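Local coordinates for hydrophilic protein, virA protein (Chromobacterium violaceum, PDB 3BO6) that probably acts as a phosphothreonine lyase effector of the SpvC type, removing phosphate from phosphothreonine by elimination, at residues K83-V88 / V130-T135. Residues are numbered along the deposited sequence; the frame is centred on the assembly and turned at random.
With SO4 (sulfate ion), chain C.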
ATOM      1  N   LYS A  83       5.342   1.855  -3.111  1.00  3.47           N
ATOM      2  CA  LYS A  83       4.174   0.992  -3.004  1.00  3.36           C
ATOM      3  C   LYS A  83       4.357  -0.037  -1.906  1.00  5.20           C
ATOM      4  O   LYS A  83       5.478  -0.453  -1.564  1.00  5.01           O
ATOM      5  CB  LYS A  83       3.862   0.327  -4.351  1.00  5.53           C
ATOM      6  CG  LYS A  83       4.854  -0.741  -4.770  1.00  6.91           C
ATOM      7  CD  LYS A  83       4.844  -0.970  -6.308  1.00  7.46           C
ATOM      8  CE  LYS A  83       3.511  -1.481  -6.805  1.00  7.70           C
ATOM      9  NZ  LYS A  83       3.520  -1.601  -8.297  1.00  7.26           N
ATOM     10  N   PHE A  84       3.229  -0.457  -1.347  1.00  4.73           N
ATOM     11  CA  PHE A  84       3.210  -1.550  -0.395  1.00  3.65           C
ATOM     12  C   PHE A  84       2.450  -2.728  -0.946  1.00  4.69           C
ATOM     13  O   PHE A  84       1.500  -2.565  -1.712  1.00  5.88           O
ATOM     14  CB  PHE A  84       2.497  -1.145   0.904  1.00  4.28           C
ATOM     15  CG  PHE A  84       3.140  -0.012   1.635  1.00  4.78           C
ATOM     16  CD1 PHE A  84       2.525   1.235   1.691  1.00  5.66           C
ATOM     17  CD2 PHE A  84       4.320  -0.205   2.332  1.00  5.47           C
ATOM     18  CE1 PHE A  84       3.100   2.291   2.401  1.00  5.01           C
ATOM     19  CE2 PHE A  84       4.910   0.837   3.048  1.00  6.38           C
ATOM     20  CZ  PHE A  84       4.291   2.091   3.070  1.00  4.85           C
ATOM     21  N   HIS A  85       2.831  -3.916  -0.500  1.00  3.13           N
ATOM     22  CA  HIS A  85       2.012  -5.096  -0.703  1.00  4.52           C
ATOM     23  C   HIS A  85       1.570  -5.582   0.659  1.00  4.19           C
ATOM     24  O   HIS A  85       2.221  -5.299   1.680  1.00  5.38           O
ATOM     25  CB  HIS A  85       2.827  -6.179  -1.399  1.00  5.36           C
ATOM     26  CG  HIS A  85       3.279  -5.801  -2.769  1.00  3.86           C
ATOM     27  ND1 HIS A  85       4.601  -5.590  -3.081  1.00  5.22           N
ATOM     28  CD2 HIS A  85       2.581  -5.606  -3.915  1.00  5.93           C
ATOM     29  CE1 HIS A  85       4.703  -5.275  -4.364  1.00  6.41           C
ATOM     30  NE2 HIS A  85       3.492  -5.288  -4.892  1.00  5.36           N
ATOM     31  N   ILE A  86       0.461  -6.315   0.673  1.00  4.91           N
ATOM     32  CA  ILE A  86      -0.021  -7.001   1.867  1.00  4.64           C
ATOM     33  C   ILE A  86      -0.140  -8.483   1.538  1.00  4.79           C
ATOM     34  O   ILE A  86      -0.767  -8.850   0.534  1.00  6.16           O
ATOM     35  CB  ILE A  86      -1.394  -6.478   2.326  1.00  4.02           C
ATOM     36  CG1 ILE A  86      -1.388  -4.948   2.404  1.00  4.46           C
ATOM     37  CG2 ILE A  86      -1.761  -7.090   3.694  1.00  6.50           C
ATOM     38  CD1 ILE A  86      -2.744  -4.344   2.801  1.00  7.26           C
ATOM     39  N   SER A  87       0.483  -9.334   2.349  1.00  5.74           N
ATOM     40  CA  SER A  87       0.496 -10.779   2.099  1.00  5.19           C
ATOM     41  C   SER A  87      -0.256 -11.537   3.185  1.00  5.55           C
ATOM     42  O   SER A  87       0.118 -11.483   4.368  1.00  6.92           O
ATOM     43  CB  SER A  87       1.936 -11.306   2.037  1.00  6.51           C
ATOM     44  OG  SER A  87       2.658 -10.668   1.010  1.00  5.26           O
ATOM     45  N   VAL A  88      -1.324 -12.215   2.787  1.00  6.57           N
ATOM     46  CA  VAL A  88      -2.023 -13.132   3.681  1.00  6.30           C
ATOM     47  C   VAL A  88      -2.001 -14.545   3.103  1.00  8.22           C
ATOM     48  O   VAL A  88      -1.577 -14.765   1.952  1.00  6.58           O
ATOM     49  CB  VAL A  88      -3.475 -12.677   3.946  1.00  7.01           C
ATOM     50  CG1 VAL A  88      -3.501 -11.289   4.586  1.00  7.75           C
ATOM     51  CG2 VAL A  88      -4.307 -12.707   2.664  1.00  7.90           C
ATOM     52  N   VAL A 130       0.128 -16.162  -3.759  1.00  7.22           N
ATOM     53  CA  VAL A 130       0.595 -16.769  -2.510  1.00 10.83           C
ATOM     54  C   VAL A 130       0.918 -15.717  -1.451  1.00  8.65           C
ATOM     55  O   VAL A 130       1.088 -16.030  -0.266  1.00  8.87           O
ATOM     56  CB  VAL A 130       1.804 -17.698  -2.746  1.00  7.80           C
ATOM     57  CG1 VAL A 130       1.401 -18.843  -3.669  1.00  9.06           C
ATOM     58  CG2 VAL A 130       3.012 -16.912  -3.301  1.00  9.56           C
ATOM     59  N   GLY A 131       1.005 -14.476  -1.902  1.00  6.20           N
ATOM     60  CA  GLY A 131       1.145 -13.312  -1.039  1.00  5.68           C
ATOM     61  C   GLY A 131       0.864 -12.105  -1.906  1.00  5.27           C
ATOM     62  O   GLY A 131       0.342 -12.238  -3.019  1.00  6.67           O
ATOM     63  N   ALA A 132       1.210 -10.923  -1.403  1.00  5.03           N
ATOM     64  CA  ALA A 132       1.058  -9.672  -2.134  1.00  3.92           C
ATOM     65  C   ALA A 132      -0.278  -9.579  -2.869  1.00  4.30           C
ATOM     66  O   ALA A 132      -0.335  -9.141  -4.023  1.00  5.52           O
ATOM     67  CB  ALA A 132       2.217  -9.482  -3.120  1.00  6.17           C
ATOM     68  N   GLN A 133      -1.348  -9.992  -2.191  1.00  5.64           N
ATOM     69  CA  GLN A 133      -2.677  -9.966  -2.796  1.00  6.09           C
ATOM     70  C   GLN A 133      -3.310  -8.579  -2.748  1.00  4.67           C
ATOM     71  O   GLN A 133      -4.324  -8.331  -3.409  1.00  6.41           O
ATOM     72  CB  GLN A 133      -3.596 -11.000  -2.152  1.00  5.15           C
ATOM     73  CG  GLN A 133      -3.032 -12.411  -2.217  1.00  6.49           C
ATOM     74  CD  GLN A 133      -2.370 -12.853  -0.929  1.00  6.00           C
ATOM     75  OE1 GLN A 133      -2.013 -12.033  -0.077  1.00  6.04           O
ATOM     76  NE2 GLN A 133      -2.180 -14.159  -0.777  1.00  7.30           N
ATOM     77  N   PHE A 134      -2.739  -7.674  -1.957  1.00  5.18           N
ATOM     78  CA  PHE A 134      -3.145  -6.271  -1.994  1.00  3.52           C
ATOM     79  C   PHE A 134      -1.946  -5.432  -2.382  1.00  4.18           C
ATOM     80  O   PHE A 134      -0.839  -5.671  -1.889  1.00  5.71           O
ATOM     81  CB  PHE A 134      -3.637  -5.775  -0.620  1.00  5.66           C
ATOM     82  CG  PHE A 134      -4.829  -6.529  -0.075  1.00  4.25           C
ATOM     83  CD1 PHE A 134      -6.087  -5.946  -0.053  1.00  6.91           C
ATOM     84  CD2 PHE A 134      -4.670  -7.802   0.443  1.00  7.63           C
ATOM     85  CE1 PHE A 134      -7.187  -6.652   0.460  1.00  8.12           C
ATOM     86  CE2 PHE A 134      -5.757  -8.505   0.941  1.00  7.96           C
ATOM     87  CZ  PHE A 134      -7.000  -7.924   0.955  1.00  8.05           C
ATOM     88  N   THR A 135      -2.156  -4.459  -3.258  1.00  5.05           N
ATOM     89  CA  THR A 135      -1.124  -3.494  -3.624  1.00  4.73           C
ATOM     90  C   THR A 135      -1.644  -2.095  -3.323  1.00  5.05           C
ATOM     91  O   THR A 135      -2.726  -1.734  -3.765  1.00  5.29           O
ATOM     92  CB  THR A 135      -0.792  -3.625  -5.113  1.00  6.57           C
ATOM     93  OG1 THR A 135      -0.318  -4.956  -5.379  1.00  7.70           O
ATOM     94  CG2 THR A 135       0.279  -2.609  -5.508  1.00  8.87           C
TER
HETATM   95  S   SO4 C   1       4.502  -5.016  -8.255  1.00  5.93           S
HETATM   96  O1  SO4 C   1       5.558  -5.368  -7.284  1.00  6.69           O
HETATM   97  O2  SO4 C   1       4.949  -3.916  -9.097  1.00  5.51           O
HETATM   98  O3  SO4 C   1       4.222  -6.173  -9.085  1.00  7.59           O
HETATM   99  O4  SO4 C   1       3.295  -4.592  -7.542  1.00  6.28           O
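His85 and Thr135 form an antiparallel non-hydrogen-bonded pair, their side chains side by side and pointing the same way. From CB outward, His85 first packs CB and CG on the methyl of Ala132; with CG beside the backbone N (chi1 -63°), the ring runs out along Thr135. His85 CD2 lies 3.3 Å from Thr135 OG1, in plane at the ring edge. ND1 bonds to Asp180, probably helping to fix the ring rotation, and His85 NE2 reaches sulfate O4 at 2.7 Å, nearly straight at 166°. Lys83, bent at chi3, lays CE against Thr135 CG2 and brings NZ, salt-bridged to Glu194, to 2.8 Å from sulfate O2.

On the opposite sheet face Ile86 CB meets Phe134 CB at 3.8 Å, and Ile86 packs on helices 93-104 and 149-168. Gln133 and Phe134 both face Ile86, a classic beta bulge: Ile86 N donates to Phe134 O (2.9 Å), whereas both amides bond only weakly to Ile86 O. Beyond it side chains take over the pairing: Ser87 OG accepts a hydrogen bond from Ala132 N at 2.8 Å. Gln133 OE1 accepts one from Val88 N on a lone pair (3.0 Å, 169°), Gln133 NE2 returns a bond to Val88 O, and NE2 also bonds Ala129 O: three bonds grip the amide.

The bulge closes one end of the pairing between neighbouring strands 82-86 and 134-137; the face bearing His85 and Thr135 carries an anion site. Arg127, Arg192 and Arg199 also bond the sulfate, probably a crystallisation ion; this cationic pocket is consistent with the phosphate site of a phosphothreonine lyase.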